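Local coordinates for protein biuret hydrolase (Pseudomonas sp., PDB 6C62) that hydrolyses 1-carboxybiuret to urea-1,3-dicarboxylate and ammonia, a step in the bacterial degradation of atrazine, at residues Arg256-Gly262 / Ala285-Trp291; Val278-Leu283 / Val446-Ile452. All blocks are in the same frame, centred on the assembly; numbering follows the deposited sequence. Where two conformers were deposited one is given.

Interaction 1 (Arg256-Gly262 / Ala285-Trp291); sequences RIGVLGG and ASEVVMW
Val259 pairs with Val288 and Leu260 with Val289 as parallel neighbours, joined by a ladder in which Val259 N donates to Glu287 O (2.9 Å), Val289 N to Val259 O (2.8 Å) and Gly261 N to Val289 O (2.9 Å). Beyond Gly261 the strands part slightly, and a water continues the ladder, donating to Gly261 O and accepting from Trp291 N. The side chains alternate between two faces. On one face lie Val259 and Val288, whose side chains do not touch; Val259 CG1 stands anti to the backbone N (chi1 -179°), which leaves CG2 to meet Ala285 CB at 4.0 Å, and Val259 also packs on Val276 and Ala280 of helix 270-283. Alanine suits this turn, because its small methyl fits against the backbone oxygen of Ile257. On the other face Leu260 CD1 reaches the Trp291 ring obliquely, 3.8 Å from CE3, while Leu367 packs on both Leu260 and Val289; the indole NE1 is bonded to Tyr353. The glycines make room: a side chain at Gly258 would collide with Val289 CG2 and one at Gly261 with Val288 CG1. Gly262, whose positive phi suits glycine, sits at the N-cap of the next helix, alongside the bent chain of Met290. At the exposed start of the pair, Arg256 NH2 forms a salt bridge with Glu287 OE1 (3.2 Å) and a weak hydrogen bond to OE2, the latter in the guanidinium plane. The two planar groups are turned 48° apart, a loose pairing; Asp363 O holds Arg256 NH1 more firmly, and Trp364 adds a cation-pi contact. Adjacent parallel strands linked by an intervening helix form a beta-alpha-beta crossover, here at one border of the large mixed sheet of the amidase fold.

Interaction 2 (Val278-Leu283 / Val446-Ile452); sequences VAALTL and VLQDTGI
Leu447 drives its CD2 methyl into a hollow on helix 270-283, where it lies 3.8 Å from Thr282 CB and equally close to Leu283 CG. The floor of this hollow is Ala279, whose small side chain admits the other branch: Leu447 CD1 stops 4.2 Å from Ala279 CB. Leu283 crosses Leu447 at about a right angle and sends CD2 on to Val446 CG1, 4.0 Å away, so that the two leucines interlock while the branched valine closes the flank. Thr282 is the bump that answers from the first helix. With OG1 anti to the carbonyl carbon and beside the backbone N (chi1 -46°), the hydroxyl turns back to bond Val278 O at 2.7 Å, and CG2 is left to point across, tip to tip with Thr450, 3.4 Å from its OG1. The same hydroxyl oxygen has Ile452 CG1 sliding past it. Gly451, with its positive phi, ends helix 437-449 in a Schellman motif; this turn sets Ile452 against Thr282 and, in the conformer described, against Val278. Replacing Thr282 with a glycine would probably open a gap between Leu447, Thr450 and Ile452 and leave Val278 O with one bond fewer. Behind the pair, Val428 and Leu430 of strand 426-432 receive Leu447. No hydrogen bond crosses this interface: each threonine hydroxyl bonds a carbonyl of its own segment, Thr450 OG1 reaching Leu447 O from above the carbonyl plane, and between the two segments the contact rests on van der Waals packing, mostly apolar.

In the fold
From the N-terminal side the chain lays down strand 257-260, climbs through helix 270-283 and returns in strand 288-289, where interaction 1 closes a short, mostly helical loop of 22 residues. Interaction 2 begins inside that loop, on the last turns of the helix, and closes only after another 162 residues, at helix 437-449; the two closures therefore cross rather than nest. They also touch: Ala285 N probably bonds Ala280 O, and Ile257 CD1 packs on Leu283 O. Ile252 further links them, lying against Ile257, Leu283 and Val446. Together they tie the sheet's edge to its covering helices, away from the probable catalytic residues.

Interaction 1 (Arg256-Gly262 / Ala285-Trp291)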
loop_
_atom_site.group_PDB
_atom_site.type_symbol
_atom_site.label_atom_id
_atom_site.label_comp_id
_atom_site.label_asym_id
_atom_site.label_seq_id
_atom_site.Cartn_x
_atom_site.Cartn_y
_atom_site.Cartn_z
ATOM N N ARG A 256 26.319 -17.781 -10.379
ATOM C CA ARG A 256 26.445 -18.213 -8.998
ATOM C C ARG A 256 25.128 -18.887 -8.545
ATOM O O ARG A 256 24.065 -18.245 -8.489
ATOM C CB ARG A 256 26.877 -17.039 -8.108
ATOM C CG ARG A 256 27.874 -17.541 -7.032
ATOM C CD ARG A 256 28.351 -16.500 -5.998
ATOM N NE ARG A 256 28.777 -17.192 -4.761
ATOM C CZ ARG A 256 28.719 -16.716 -3.515
ATOM N NH1 ARG A 256 28.259 -15.499 -3.252
ATOM N NH2 ARG A 256 29.157 -17.473 -2.511
ATOM N N ILE A 257 25.184 -20.197 -8.318
ATOM C CA ILE A 257 23.966 -20.971 -8.033
ATOM C C ILE A 257 24.116 -21.604 -6.675
ATOM O O ILE A 257 25.103 -22.260 -6.404
ATOM C CB ILE A 257 23.675 -22.031 -9.134
ATOM C CG1 ILE A 257 23.805 -21.406 -10.536
ATOM C CG2 ILE A 257 22.301 -22.721 -8.930
ATOM C CD1 ILE A 257 23.260 -22.249 -11.676
ATOM N N GLY A 258 23.144 -21.402 -5.806
ATOM C CA GLY A 258 23.139 -21.969 -4.486
ATOM C C GLY A 258 21.921 -22.783 -4.137
ATOM O O GLY A 258 20.884 -22.712 -4.811
ATOM N N VAL A 259 22.059 -23.563 -3.072
ATOM C CA VAL A 259 21.005 -24.412 -2.551
ATOM C C VAL A 259 20.514 -23.849 -1.223
ATOM O O VAL A 259 21.329 -23.615 -0.315
ATOM C CB VAL A 259 21.534 -25.847 -2.292
ATOM C CG1 VAL A 259 20.454 -26.755 -1.780
ATOM C CG2 VAL A 259 22.101 -26.449 -3.534
ATOM N N LEU A 260 19.198 -23.624 -1.086
ATOM C CA LEU A 260 18.662 -23.032 0.140
ATOM C C LEU A 260 18.670 -24.043 1.259
ATOM O O LEU A 260 18.346 -25.176 1.032
ATOM C CB LEU A 260 17.251 -22.471 -0.039
ATOM C CG LEU A 260 17.123 -21.294 -1.003
ATOM C CD1 LEU A 260 15.693 -20.806 -1.027
ATOM C CD2 LEU A 260 18.053 -20.164 -0.572
ATOM N N GLY A 261 19.073 -23.632 2.453
ATOM C CA GLY A 261 19.042 -24.486 3.610
ATOM C C GLY A 261 18.019 -24.011 4.602
ATOM O O GLY A 261 17.063 -23.292 4.239
ATOM N N GLY A 262 18.252 -24.376 5.856
ATOM C CA GLY A 262 17.391 -24.022 6.989
ATOM C C GLY A 262 15.933 -24.386 6.764
ATOM O O GLY A 262 15.638 -25.565 6.610
ATOM N N ALA A 285 25.705 -26.427 -8.280
ATOM C CA ALA A 285 25.491 -25.674 -7.049
ATOM C C ALA A 285 25.924 -26.528 -5.902
ATOM O O ALA A 285 25.445 -27.651 -5.771
ATOM C CB ALA A 285 24.028 -25.339 -6.855
ATOM N N SER A 286 26.826 -26.013 -5.074
ATOM C CA SER A 286 27.291 -26.782 -3.885
ATOM C C SER A 286 27.166 -26.044 -2.576
ATOM O O SER A 286 27.008 -26.698 -1.546
ATOM C CB SER A 286 28.716 -27.242 -4.056
ATOM O OG SER A 286 29.503 -26.170 -4.539
ATOM N N GLU A 287 27.180 -24.712 -2.603
ATOM C CA GLU A 287 27.014 -23.915 -1.403
ATOM C C GLU A 287 25.577 -23.901 -0.881
ATOM O O GLU A 287 24.638 -23.759 -1.656
ATOM C CB GLU A 287 27.474 -22.509 -1.652
ATOM C CG GLU A 287 28.892 -22.264 -1.203
ATOM C CD GLU A 287 29.307 -20.830 -1.432
ATOM O OE1 GLU A 287 28.978 -19.978 -0.550
ATOM O OE2 GLU A 287 29.953 -20.594 -2.499
ATOM N N VAL A 288 25.429 -24.066 0.424
ATOM C CA VAL A 288 24.144 -23.955 1.114
ATOM C C VAL A 288 23.999 -22.473 1.524
ATOM O O VAL A 288 24.920 -21.880 2.058
ATOM C CB VAL A 288 24.064 -24.926 2.288
ATOM C CG1 VAL A 288 22.827 -24.671 3.140
ATOM C CG2 VAL A 288 24.087 -26.368 1.785
ATOM N N VAL A 289 22.875 -21.868 1.205
ATOM C CA VAL A 289 22.623 -20.448 1.400
ATOM C C VAL A 289 21.362 -20.319 2.312
ATOM O O VAL A 289 20.379 -21.047 2.127
ATOM C CB VAL A 289 22.276 -19.801 0.048
ATOM C CG1 VAL A 289 21.905 -18.342 0.189
ATOM C CG2 VAL A 289 23.399 -19.956 -0.903
ATOM N N MET A 290 21.387 -19.396 3.279
ATOM C CA MET A 290 20.194 -19.126 4.095
ATOM C C MET A 290 19.381 -17.990 3.466
ATOM O O MET A 290 19.898 -16.956 3.154
ATOM C CB MET A 290 20.559 -18.824 5.547
ATOM C CG MET A 290 21.375 -20.001 6.140
ATOM S SD MET A 290 20.483 -21.619 6.121
ATOM C CE MET A 290 19.675 -21.366 7.706
ATOM N N TRP A 291 18.100 -18.232 3.276
ATOM C CA TRP A 291 17.158 -17.208 2.821
ATOM C C TRP A 291 16.839 -16.363 4.059
ATOM O O TRP A 291 16.652 -16.912 5.156
ATOM C CB TRP A 291 15.920 -17.900 2.282
ATOM C CG TRP A 291 14.869 -17.001 1.679
ATOM C CD1 TRP A 291 13.854 -16.419 2.342
ATOM C CD2 TRP A 291 14.695 -16.676 0.319
ATOM N NE1 TRP A 291 13.062 -15.738 1.481
ATOM C CE2 TRP A 291 13.566 -15.862 0.227
ATOM C CE3 TRP A 291 15.386 -16.988 -0.841
ATOM C CZ2 TRP A 291 13.097 -15.364 -0.956
ATOM C CZ3 TRP A 291 14.936 -16.467 -2.051
ATOM C CH2 TRP A 291 13.793 -15.660 -2.105
HETATM O O HOH W 1 16.809 -20.593 4.471
#

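Interaction 2 (Val278-Leu283 / Val446-Ile452)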
loop_
_atom_site.group_PDB
_atom_site.type_symbol
_atom_site.label_atom_id
_atom_site.label_comp_id
_atom_site.label_asym_id
_atom_site.label_seq_id
_atom_site.Cartn_x
_atom_site.Cartn_y
_atom_site.Cartn_z
ATOM N N VAL A 278 19.839 -33.709 -6.680
ATOM C CA VAL A 278 20.174 -34.023 -8.078
ATOM C C VAL A 278 20.141 -32.810 -8.958
ATOM O O VAL A 278 20.997 -32.678 -9.852
ATOM C CB VAL A 278 19.304 -35.145 -8.713
ATOM C CG1 VAL A 278 19.681 -35.332 -10.175
ATOM C CG2 VAL A 278 19.515 -36.438 -7.935
ATOM N N ALA A 279 19.192 -31.906 -8.725
ATOM C CA ALA A 279 19.164 -30.639 -9.501
ATOM C C ALA A 279 20.440 -29.802 -9.237
ATOM O O ALA A 279 21.039 -29.280 -10.156
ATOM C CB ALA A 279 17.902 -29.840 -9.201
ATOM N N ALA A 280 20.828 -29.703 -7.976
ATOM C CA ALA A 280 22.063 -28.993 -7.537
ATOM C C ALA A 280 23.341 -29.536 -8.203
ATOM O O ALA A 280 24.151 -28.766 -8.747
ATOM C CB ALA A 280 22.187 -29.085 -6.010
ATOM N N LEU A 281 23.490 -30.861 -8.174
ATOM C CA LEU A 281 24.604 -31.546 -8.876
ATOM C C LEU A 281 24.638 -31.212 -10.357
ATOM O O LEU A 281 25.687 -30.826 -10.890
ATOM C CB LEU A 281 24.527 -33.067 -8.697
ATOM C CG LEU A 281 25.640 -33.983 -9.252
ATOM C CD1 LEU A 281 27.035 -33.454 -8.958
ATOM C CD2 LEU A 281 25.421 -35.385 -8.685
ATOM N N THR A 282 23.489 -31.299 -11.019
ATOM C CA THR A 282 23.420 -30.985 -12.442
ATOM C C THR A 282 23.762 -29.542 -12.748
ATOM O O THR A 282 24.395 -29.272 -13.759
ATOM C CB THR A 282 22.005 -31.229 -12.976
ATOM O OG1 THR A 282 21.548 -32.497 -12.500
ATOM C CG2 THR A 282 21.975 -31.170 -14.501
ATOM N N LEU A 283 23.319 -28.615 -11.885
ATOM C CA LEU A 283 23.578 -27.190 -12.056
ATOM C C LEU A 283 24.887 -26.686 -11.465
ATOM O O LEU A 283 25.166 -25.502 -11.551
ATOM C CB LEU A 283 22.409 -26.348 -11.468
ATOM C CG LEU A 283 21.070 -26.603 -12.199
ATOM C CD1 LEU A 283 19.922 -25.973 -11.447
ATOM C CD2 LEU A 283 21.071 -26.054 -13.603
ATOM N N VAL A 446 18.860 -26.293 -18.952
ATOM C CA VAL A 446 19.942 -27.209 -18.593
ATOM C C VAL A 446 19.392 -28.464 -17.907
ATOM O O VAL A 446 19.798 -29.586 -18.267
ATOM C CB VAL A 446 21.010 -26.553 -17.699
ATOM C CG1 VAL A 446 22.025 -27.607 -17.148
ATOM C CG2 VAL A 446 21.721 -25.457 -18.476
ATOM N N LEU A 447 18.434 -28.314 -16.977
ATOM C CA LEU A 447 17.867 -29.500 -16.380
ATOM C C LEU A 447 17.157 -30.373 -17.406
ATOM O O LEU A 447 17.218 -31.607 -17.325
ATOM C CB LEU A 447 16.952 -29.194 -15.187
ATOM C CG LEU A 447 17.597 -28.563 -13.949
ATOM C CD1 LEU A 447 16.539 -28.270 -12.884
ATOM C CD2 LEU A 447 18.723 -29.405 -13.345
ATOM N N GLN A 448 16.438 -29.745 -18.334
ATOM C CA GLN A 448 15.732 -30.467 -19.362
ATOM C C GLN A 448 16.675 -31.219 -20.313
ATOM O O GLN A 448 16.421 -32.384 -20.634
ATOM C CB GLN A 448 14.821 -29.540 -20.186
ATOM C CG GLN A 448 13.808 -30.318 -21.040
ATOM C CD GLN A 448 12.877 -29.388 -21.769
ATOM O OE1 GLN A 448 11.794 -29.071 -21.308
ATOM N NE2 GLN A 448 13.325 -28.925 -22.908
ATOM N N ASP A 449 17.738 -30.556 -20.726
ATOM C CA ASP A 449 18.729 -31.147 -21.669
ATOM C C ASP A 449 19.413 -32.394 -21.111
ATOM O O ASP A 449 19.664 -33.309 -21.847
ATOM C CB ASP A 449 19.810 -30.144 -22.048
ATOM C CG ASP A 449 19.301 -29.037 -23.011
ATOM O OD1 ASP A 449 18.150 -29.069 -23.555
ATOM O OD2 ASP A 449 20.079 -28.087 -23.211
ATOM N N THR A 450 19.698 -32.415 -19.817
ATOM C CA THR A 450 20.337 -33.547 -19.201
ATOM C C THR A 450 19.347 -34.632 -18.836
ATOM O O THR A 450 19.746 -35.668 -18.383
ATOM C CB THR A 450 21.106 -33.134 -17.950
ATOM O OG1 THR A 450 20.173 -32.711 -16.937
ATOM C CG2 THR A 450 22.110 -32.006 -18.283
ATOM N N GLY A 451 18.046 -34.412 -18.979
ATOM C CA GLY A 451 17.078 -35.484 -18.701
ATOM C C GLY A 451 16.605 -35.547 -17.265
ATOM O O GLY A 451 15.718 -36.347 -16.956
ATOM N N ILE A 452 17.136 -34.672 -16.398
ATOM C CA ILE A 452 16.760 -34.589 -14.989
ATOM C C ILE A 452 15.330 -34.045 -14.774
ATOM O O ILE A 452 14.609 -34.526 -13.911
ATOM C CB ILE A 452 17.742 -33.698 -14.215
ATOM C CG1 ILE A 452 19.154 -34.346 -14.187
ATOM C CG2 ILE A 452 17.260 -33.438 -12.786
ATOM C CD1 ILE A 452 19.177 -35.752 -13.603
#